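Thermoresistant glucokinase (Janibacter sp. HTCC2649, PDB 4EUN) probably transfers phosphate from ATP to a sugar-derived substrate, most likely gluconate, as a P-loop kinase of the gluconokinase type. Local coordinates at residues Asp127-Gly133 with Ser170-Leu176; Val34-Ser38 with Gln158-Leu162; Leu55-Ala60 with Val102-Cys108. One frame throughout, in Å; residues are numbered along the deposited sequence. Where two conformers were deposited one is given.

The chain enters the five-stranded parallel sheet through strand 31-35, its central strand. This strand runs into residues 34-38, whose partner, residues 158-162, comes much later in the chain and closes contact 2. Contact 3 falls wholly between these two segments. It pairs strand 56-59 with strand 104-108 after a long, mostly helical excursion. Contact 1 opens at residues 127-133, still within the span of contact 2. It closes only at residues 170-176, so contacts 1 and 2 cross along the chain. Contacts 3 and 1 join the two outermost strands of the sheet to their inner neighbours. Contact 2 sets the end of helix 155-161 against the end of the central strand.

Contact 1 of 3, residues Asp127-Gly133 with Ser170-Leu176; sequences DFLHLDG and SGIVLDL
Ser170 OG donates a short bond of 2.6 Å to Asp127 OD1. It meets the carboxylate on its anti side, 17° from the plane. Asp127 OD2 forms a salt bridge with Arg30, so this carboxylate is held at both oxygens, and Asp175 at the far end of the pairing forms one with Arg177. Between these ends the two strands run parallel, with their axes at 25°. Phe128, His130 and Asp132 each turn both N and O to 170-176; the closest of these bonds is Leu174 N to His130 O, 2.7 Å. Leu129 and Leu131 bond by their backbones to strand 31-35 on the other edge. The Phe128 ring presents its edge to Ser170 O, which lies near the ring plane.

His130 and Val173 project in the same direction as neighbours, with ND1 of the histidine 3.8 Å from Val173 CG2. With CG anti to the backbone N (chi1 174°), the His130 ring runs toward Asp132, and NE2 hydrogen-bonds Asp132 OD2 at 2.8 Å. The N-H of Gly133 bonds Asp132 OD1 at 2.7 Å. Both carboxylate oxygens of Asp132 are thus engaged, and the NE2 bond should restrain the imidazole, although OD2 is tilted from the ring plane.

The opposite face of the sheet is aliphatic. Leu129 and Ile172 point the same way, and Leu129 CD2 rests 3.7 Å from Ile172 CG1. Leu174 CD1 touches Leu129 CB at 3.9 Å. Leu131 slants across Leu174, its CD1 3.8 Å from Leu174 CB, and the same methyl also meets Leu176 CB. Helix 180-191 covers this face through Leu183, Ala187 and Trp190. The pairing adds the outermost strand 171-175 to strand 127-132, as expected at one edge of the parallel alpha/beta sheet of a P-loop kinase.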
loop_
_atom_site.group_PDB
_atom_site.type_symbol
_atom_site.label_atom_id
_atom_site.label_comp_id
_atom_site.label_asym_id
_atom_site.label_seq_id
_atom_site.Cartn_x
_atom_site.Cartn_y
_atom_site.Cartn_z
ATOM N N ASP A 127 -4.990 -2.724 16.868
ATOM C CA ASP A 127 -6.232 -3.458 16.652
ATOM C C ASP A 127 -6.092 -4.292 15.400
ATOM O O ASP A 127 -5.612 -3.807 14.382
ATOM C CB ASP A 127 -7.405 -2.486 16.488
ATOM C CG ASP A 127 -7.611 -1.607 17.702
ATOM O OD1 ASP A 127 -7.756 -2.146 18.824
ATOM O OD2 ASP A 127 -7.619 -0.370 17.530
ATOM N N PHE A 128 -6.505 -5.556 15.469
ATOM C CA PHE A 128 -6.317 -6.457 14.343
ATOM C C PHE A 128 -7.617 -6.774 13.637
ATOM O O PHE A 128 -8.629 -7.045 14.279
ATOM C CB PHE A 128 -5.658 -7.764 14.829
ATOM C CG PHE A 128 -4.230 -7.583 15.227
ATOM C CD1 PHE A 128 -3.897 -7.144 16.504
ATOM C CD2 PHE A 128 -3.214 -7.798 14.301
ATOM C CE1 PHE A 128 -2.564 -6.937 16.858
ATOM C CE2 PHE A 128 -1.885 -7.600 14.646
ATOM C CZ PHE A 128 -1.561 -7.169 15.924
ATOM N N LEU A 129 -7.589 -6.721 12.310
ATOM C CA LEU A 129 -8.679 -7.249 11.499
ATOM C C LEU A 129 -8.136 -8.507 10.843
ATOM O O LEU A 129 -7.231 -8.454 10.010
ATOM C CB LEU A 129 -9.119 -6.233 10.441
ATOM C CG LEU A 129 -9.532 -4.849 10.944
ATOM C CD1 LEU A 129 -9.793 -3.936 9.755
ATOM C CD2 LEU A 129 -10.759 -4.930 11.837
ATOM N N HIS A 130 -8.672 -9.650 11.242
ATOM C CA HIS A 130 -8.179 -10.931 10.742
ATOM C C HIS A 130 -9.057 -11.410 9.582
ATOM O O HIS A 130 -10.174 -11.882 9.792
ATOM C CB HIS A 130 -8.174 -11.945 11.885
ATOM C CG HIS A 130 -7.817 -13.339 11.474
ATOM N ND1 HIS A 130 -8.036 -14.419 12.302
ATOM C CD2 HIS A 130 -7.255 -13.830 10.344
ATOM C CE1 HIS A 130 -7.636 -15.522 11.691
ATOM N NE2 HIS A 130 -7.164 -15.198 10.504
ATOM N N LEU A 131 -8.549 -11.254 8.360
ATOM C CA LEU A 131 -9.290 -11.596 7.154
ATOM C C LEU A 131 -8.954 -13.029 6.780
ATOM O O LEU A 131 -7.790 -13.365 6.531
ATOM C CB LEU A 131 -8.902 -10.641 6.023
ATOM C CG LEU A 131 -9.665 -10.676 4.698
ATOM C CD1 LEU A 131 -11.110 -10.259 4.875
ATOM C CD2 LEU A 131 -8.977 -9.737 3.737
ATOM N N ASP A 132 -9.961 -13.892 6.756
ATOM C CA ASP A 132 -9.673 -15.294 6.557
ATOM C C ASP A 132 -10.898 -16.065 6.099
ATOM O O ASP A 132 -12.013 -15.546 6.083
ATOM C CB ASP A 132 -9.127 -15.872 7.856
ATOM C CG ASP A 132 -8.111 -16.959 7.626
ATOM O OD1 ASP A 132 -8.104 -17.561 6.534
ATOM O OD2 ASP A 132 -7.307 -17.211 8.542
ATOM N N GLY A 133 -10.674 -17.314 5.724
ATOM C CA GLY A 133 -11.751 -18.162 5.255
ATOM C C GLY A 133 -11.188 -19.511 4.888
ATOM O O GLY A 133 -10.006 -19.779 5.106
ATOM N N SER A 170 -6.781 -7.408 20.872
ATOM C CA SER A 170 -7.873 -6.618 20.323
ATOM C C SER A 170 -7.995 -6.931 18.848
ATOM O O SER A 170 -7.118 -6.588 18.057
ATOM C CB SER A 170 -7.612 -5.128 20.511
ATOM O OG SER A 170 -8.579 -4.356 19.827
ATOM N N GLY A 171 -9.073 -7.602 18.468
ATOM C CA GLY A 171 -9.263 -7.920 17.069
ATOM C C GLY A 171 -10.599 -8.551 16.767
ATOM O O GLY A 171 -11.286 -9.030 17.676
ATOM N N ILE A 172 -10.974 -8.529 15.489
ATOM C CA ILE A 172 -12.135 -9.281 15.022
ATOM C C ILE A 172 -11.806 -10.059 13.751
ATOM O O ILE A 172 -10.881 -9.709 13.017
ATOM C CB ILE A 172 -13.333 -8.369 14.720
ATOM C CG1 ILE A 172 -12.926 -7.278 13.736
ATOM C CG2 ILE A 172 -13.921 -7.808 16.013
ATOM C CD1 ILE A 172 -14.103 -6.603 13.056
ATOM N N VAL A 173 -12.573 -11.120 13.508
ATOM C CA VAL A 173 -12.441 -11.912 12.294
ATOM C C VAL A 173 -13.367 -11.390 11.197
ATOM O O VAL A 173 -14.526 -11.055 11.454
ATOM C CB VAL A 173 -12.740 -13.408 12.575
ATOM C CG1 VAL A 173 -12.828 -14.197 11.278
ATOM C CG2 VAL A 173 -11.667 -13.991 13.455
ATOM N N LEU A 174 -12.838 -11.302 9.982
ATOM C CA LEU A 174 -13.619 -10.918 8.809
ATOM C C LEU A 174 -13.619 -12.100 7.838
ATOM O O LEU A 174 -12.563 -12.480 7.309
ATOM C CB LEU A 174 -13.011 -9.687 8.129
ATOM C CG LEU A 174 -12.825 -8.390 8.936
ATOM C CD1 LEU A 174 -12.080 -7.320 8.140
ATOM C CD2 LEU A 174 -14.163 -7.862 9.425
ATOM N N ASP A 175 -14.791 -12.689 7.614
ATOM C CA ASP A 175 -14.909 -13.843 6.728
ATOM C C ASP A 175 -14.853 -13.384 5.278
ATOM O O ASP A 175 -15.757 -12.687 4.815
ATOM C CB ASP A 175 -16.224 -14.587 7.015
ATOM C CG ASP A 175 -16.338 -15.905 6.276
ATOM O OD1 ASP A 175 -15.758 -16.056 5.178
ATOM O OD2 ASP A 175 -17.024 -16.806 6.804
ATOM N N LEU A 176 -13.796 -13.774 4.564
ATOM C CA LEU A 176 -13.540 -13.258 3.215
ATOM C C LEU A 176 -14.539 -13.759 2.175
ATOM O O LEU A 176 -14.499 -13.339 1.013
ATOM C CB LEU A 176 -12.105 -13.559 2.770
ATOM C CG LEU A 176 -11.589 -15.003 2.796
ATOM C CD1 LEU A 176 -12.086 -15.823 1.611
ATOM C CD2 LEU A 176 -10.071 -14.991 2.823
#

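Contact 2 of 3, residues Val34-Ser38 with Gln158-Leu162; sequences VMGVS and QLATL
Val37 and Gln158 bring the two backbones together, with their CA atoms 6.3 Å apart. Strand 31-35 is giving way to a loop here, while helix 155-161 is ending. Gly36 and Leu162 sit farther apart, 7.4 Å between CA atoms. Leu162 is the first residue to leave helical geometry, yet its N still bonds Gln158 O. The backbones exchange no hydrogen bonds, and the contact is made by side chains.

Val37 points at the helix end, and its CG1 meets three residues there, Gln158, Leu159 and Leu162. With CG1 anti to the carbonyl carbon (chi1 -54°), this methyl is the one that faces the helix. It lies 3.7 Å from Gln158 CB and 3.8 Å from Leu159 CD2. Val37 and Gln158 run antiparallel past one another, whereas Leu159 comes in roughly perpendicular to Val37. Leu162 CD2 closes on the same CG1 from 4.1 Å and also faces the CA of Gly36. The other methyl, Leu162 CD1, lies 3.6 Å from Met35 SD. Met35 has two conformers, so this touch is less certain than the others. The Gln158 chain bends at chi2 (-88°), and its OE1 accepts the N-H of Ala110.

Gly36 is probably the first glycine of a Walker A P-loop: its O bonds Lys42 NZ, and Val37 O bonds Ser40 OG. Around the contact, Leu162 also packs on His130 and Asp132 of strand 127-132. Helix 135-142 meets Val37 through Ile138 and Leu159 through Ala135, and Met35 reaches Arg116 of helix 113-119.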
loop_
_atom_site.group_PDB
_atom_site.type_symbol
_atom_site.label_atom_id
_atom_site.label_comp_id
_atom_site.label_asym_id
_atom_site.label_seq_id
_atom_site.Cartn_x
_atom_site.Cartn_y
_atom_site.Cartn_z
ATOM N N VAL A 34 -4.359 -5.259 9.283
ATOM C CA VAL A 34 -5.204 -6.220 8.582
ATOM C C VAL A 34 -4.312 -7.402 8.296
ATOM O O VAL A 34 -3.354 -7.298 7.545
ATOM C CB VAL A 34 -5.758 -5.666 7.256
ATOM C CG1 VAL A 34 -6.737 -6.671 6.638
ATOM C CG2 VAL A 34 -6.454 -4.310 7.498
ATOM N N MET A 35 -4.662 -8.543 8.874
ATOM C CA MET A 35 -3.815 -9.714 8.815
ATOM C C MET A 35 -4.551 -10.805 8.048
ATOM O O MET A 35 -5.731 -11.017 8.251
ATOM C CB MET A 35 -3.485 -10.156 10.244
ATOM C CG MET A 35 -3.141 -11.609 10.400
ATOM S SD MET A 35 -2.773 -12.030 12.116
ATOM C CE MET A 35 -4.376 -11.919 12.917
ATOM N N GLY A 36 -3.855 -11.477 7.136
ATOM C CA GLY A 36 -4.447 -12.588 6.406
ATOM C C GLY A 36 -3.469 -13.049 5.355
ATOM O O GLY A 36 -2.545 -12.323 5.016
ATOM N N VAL A 37 -3.663 -14.245 4.825
ATOM C CA VAL A 37 -2.727 -14.736 3.819
ATOM C C VAL A 37 -2.844 -13.955 2.510
ATOM O O VAL A 37 -3.790 -13.196 2.315
ATOM C CB VAL A 37 -2.902 -16.245 3.555
ATOM C CG1 VAL A 37 -2.806 -17.017 4.863
ATOM C CG2 VAL A 37 -4.231 -16.528 2.861
ATOM N N SER A 38 -1.868 -14.133 1.625
ATOM C CA SER A 38 -1.920 -13.533 0.295
ATOM C C SER A 38 -3.157 -13.991 -0.468
ATOM O O SER A 38 -3.481 -15.187 -0.490
ATOM C CB SER A 38 -0.673 -13.912 -0.507
ATOM O OG SER A 38 0.492 -13.349 0.063
ATOM N N GLN A 158 1.537 -20.659 5.190
ATOM C CA GLN A 158 0.941 -19.443 5.721
ATOM C C GLN A 158 -0.246 -19.756 6.623
ATOM O O GLN A 158 -0.408 -19.151 7.681
ATOM C CB GLN A 158 0.539 -18.504 4.573
ATOM C CG GLN A 158 1.709 -17.745 3.978
ATOM C CD GLN A 158 1.962 -16.452 4.729
ATOM O OE1 GLN A 158 1.113 -15.567 4.746
ATOM N NE2 GLN A 158 3.117 -16.358 5.389
ATOM N N LEU A 159 -1.073 -20.715 6.212
ATOM C CA LEU A 159 -2.240 -21.070 7.007
ATOM C C LEU A 159 -1.811 -21.725 8.318
ATOM O O LEU A 159 -2.512 -21.643 9.320
ATOM C CB LEU A 159 -3.181 -21.980 6.218
ATOM C CG LEU A 159 -3.820 -21.322 4.998
ATOM C CD1 LEU A 159 -4.572 -22.361 4.190
ATOM C CD2 LEU A 159 -4.759 -20.205 5.413
ATOM N N ALA A 160 -0.636 -22.349 8.309
ATOM C CA ALA A 160 -0.069 -22.903 9.537
ATOM C C ALA A 160 0.483 -21.814 10.470
ATOM O O ALA A 160 0.493 -21.982 11.687
ATOM C CB ALA A 160 1.005 -23.919 9.207
ATOM N N THR A 161 0.930 -20.701 9.892
ATOM C CA THR A 161 1.549 -19.602 10.644
ATOM C C THR A 161 0.504 -18.675 11.271
ATOM O O THR A 161 0.739 -18.056 12.312
ATOM C CB THR A 161 2.489 -18.780 9.715
ATOM O OG1 THR A 161 3.548 -19.627 9.246
ATOM C CG2 THR A 161 3.086 -17.570 10.432
ATOM N N LEU A 162 -0.655 -18.599 10.627
ATOM C CA LEU A 162 -1.731 -17.703 11.036
ATOM C C LEU A 162 -2.436 -18.233 12.286
ATOM O O LEU A 162 -3.342 -19.065 12.189
ATOM C CB LEU A 162 -2.717 -17.545 9.875
ATOM C CG LEU A 162 -3.757 -16.433 9.956
ATOM C CD1 LEU A 162 -3.109 -15.220 10.487
ATOM C CD2 LEU A 162 -4.349 -16.127 8.599
#

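Contact 3 of 3, residues Leu55-Ala60 with Val102-Cys108; sequences LEFAEA and VSTIITC
Leu55 lies transverse to Ile105, with Leu55 CB 3.9 Å from Ile105 CG2. The isobutyl end of Leu55 lies over the Thr104 carbonyl and reaches Ser103 CB with CD1. On the same side of the sheet, Phe57 slants across Thr107. CG of Phe57 is anti to the backbone N (chi1 167°), and the ring edge meets Thr107 CG2, 3.8 Å from CE1. Thr107 OG1 donates to Glu59 OE1 at 2.7 Å, from well above the carboxylate plane (56° out of it). Glu59 has two conformers, so this bond is less certain.

The strands pair in parallel. Glu56 and Ala58 each use both N and O; the shortest backbone bond is Ile105 N to Glu56 O, 2.8 Å. This adds the outermost strand 56-59 to strand 104-108 of the P-loop kinase sheet. Thr107 also touches Lys42 of the probable Walker A motif. A sulfate ion, probably from crystallisation, lies about 5 Å from the Glu59 side chain.

On the opposite face Ala58 CB sits 4.0 Å from Ile106 CG2. Glu56 extends past Val102, its OE1 3.7 Å from Val102 CG1 and paired in a salt bridge with Arg97. Beyond the strand, Ala60 N bonds Thr107 O, and its CB packs against Cys108 SG. Phe57 packs on Glu59 of the second subunit, and Ala58 on its Ala62.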
loop_
_atom_site.group_PDB
_atom_site.type_symbol
_atom_site.label_atom_id
_atom_site.label_comp_id
_atom_site.label_asym_id
_atom_site.label_seq_id
_atom_site.Cartn_x
_atom_site.Cartn_y
_atom_site.Cartn_z
ATOM N N LEU A 55 -6.907 7.133 8.145
ATOM C CA LEU A 55 -5.743 6.370 8.578
ATOM C C LEU A 55 -4.737 6.269 7.427
ATOM O O LEU A 55 -5.135 6.140 6.265
ATOM C CB LEU A 55 -6.161 4.971 9.031
ATOM C CG LEU A 55 -6.508 4.743 10.504
ATOM C CD1 LEU A 55 -7.389 5.821 11.073
ATOM C CD2 LEU A 55 -7.176 3.382 10.654
ATOM N N GLU A 56 -3.442 6.329 7.735
ATOM C CA GLU A 56 -2.428 6.202 6.683
ATOM C C GLU A 56 -2.238 4.739 6.340
ATOM O O GLU A 56 -1.896 3.949 7.206
ATOM C CB GLU A 56 -1.070 6.741 7.125
ATOM C CG GLU A 56 -0.018 6.548 6.030
ATOM C CD GLU A 56 1.357 7.059 6.391
ATOM O OE1 GLU A 56 1.530 7.616 7.499
ATOM O OE2 GLU A 56 2.269 6.900 5.543
ATOM N N PHE A 57 -2.410 4.405 5.066
ATOM C CA PHE A 57 -2.278 3.021 4.625
ATOM C C PHE A 57 -0.839 2.704 4.248
ATOM O O PHE A 57 -0.178 3.482 3.565
ATOM C CB PHE A 57 -3.206 2.785 3.427
ATOM C CG PHE A 57 -2.938 1.503 2.686
ATOM C CD1 PHE A 57 -3.065 0.272 3.317
ATOM C CD2 PHE A 57 -2.584 1.532 1.349
ATOM C CE1 PHE A 57 -2.817 -0.893 2.624
ATOM C CE2 PHE A 57 -2.350 0.365 0.652
ATOM C CZ PHE A 57 -2.467 -0.849 1.293
ATOM N N ALA A 58 -0.353 1.546 4.693
ATOM C CA ALA A 58 0.938 1.043 4.228
ATOM C C ALA A 58 0.874 -0.466 4.056
ATOM O O ALA A 58 0.134 -1.155 4.749
ATOM C CB ALA A 58 2.041 1.401 5.198
ATOM N N GLU A 59 1.685 -0.962 3.130
ATOM C CA GLU A 59 1.776 -2.382 2.849
ATOM C C GLU A 59 3.007 -2.920 3.565
ATOM O O GLU A 59 4.121 -2.490 3.277
ATOM C CB GLU A 59 1.928 -2.554 1.340
ATOM C CG GLU A 59 0.995 -3.580 0.756
ATOM C CD GLU A 59 1.355 -4.973 1.202
ATOM O OE1 GLU A 59 0.434 -5.776 1.460
ATOM O OE2 GLU A 59 2.568 -5.262 1.298
ATOM N N ALA A 60 2.807 -3.840 4.510
ATOM C CA ALA A 60 3.911 -4.301 5.354
ATOM C C ALA A 60 5.033 -5.022 4.605
ATOM O O ALA A 60 6.180 -4.966 5.040
ATOM C CB ALA A 60 3.404 -5.176 6.506
ATOM N N VAL A 102 -0.015 10.699 13.933
ATOM C CA VAL A 102 -0.521 10.057 12.721
ATOM C C VAL A 102 -1.053 8.646 13.017
ATOM O O VAL A 102 -0.342 7.812 13.577
ATOM C CB VAL A 102 0.576 9.958 11.634
ATOM C CG1 VAL A 102 0.022 9.341 10.364
ATOM C CG2 VAL A 102 1.176 11.320 11.327
ATOM N N SER A 103 -2.303 8.392 12.641
ATOM C CA SER A 103 -2.922 7.078 12.799
ATOM C C SER A 103 -2.686 6.258 11.534
ATOM O O SER A 103 -2.588 6.816 10.435
ATOM C CB SER A 103 -4.416 7.218 13.043
ATOM O OG SER A 103 -4.666 7.819 14.305
ATOM N N THR A 104 -2.601 4.935 11.688
ATOM C CA THR A 104 -2.142 4.073 10.598
ATOM C C THR A 104 -2.979 2.801 10.436
ATOM O O THR A 104 -3.600 2.331 11.390
ATOM C CB THR A 104 -0.674 3.628 10.815
ATOM O OG1 THR A 104 -0.590 2.811 11.994
ATOM C CG2 THR A 104 0.250 4.848 10.975
ATOM N N ILE A 105 -2.975 2.259 9.219
ATOM C CA ILE A 105 -3.491 0.917 8.957
ATOM C C ILE A 105 -2.539 0.226 7.990
ATOM O O ILE A 105 -2.196 0.765 6.935
ATOM C CB ILE A 105 -4.953 0.929 8.434
ATOM C CG1 ILE A 105 -5.470 -0.495 8.225
ATOM C CG2 ILE A 105 -5.102 1.771 7.143
ATOM C CD1 ILE A 105 -6.991 -0.547 8.074
ATOM N N ILE A 106 -2.093 -0.975 8.352
ATOM C CA ILE A 106 -1.158 -1.710 7.509
ATOM C C ILE A 106 -1.707 -3.089 7.202
ATOM O O ILE A 106 -2.428 -3.673 8.010
ATOM C CB ILE A 106 0.240 -1.840 8.160
ATOM C CG1 ILE A 106 0.196 -2.703 9.409
ATOM C CG2 ILE A 106 0.816 -0.454 8.487
ATOM C CD1 ILE A 106 1.563 -2.875 10.057
ATOM N N THR A 107 -1.355 -3.616 6.031
ATOM C CA THR A 107 -1.682 -5.002 5.710
ATOM C C THR A 107 -0.492 -5.883 6.027
ATOM O O THR A 107 0.627 -5.543 5.654
ATOM C CB THR A 107 -2.008 -5.147 4.229
ATOM O OG1 THR A 107 -0.974 -4.521 3.459
ATOM C CG2 THR A 107 -3.322 -4.464 3.903
ATOM N N CYS A 108 -0.737 -7.005 6.704
ATOM C CA CYS A 108 0.298 -8.003 6.983
ATOM C C CYS A 108 -0.144 -9.378 6.503
ATOM O O CYS A 108 -1.330 -9.699 6.542
ATOM C CB CYS A 108 0.549 -8.128 8.487
ATOM S SG CYS A 108 1.348 -6.716 9.239
#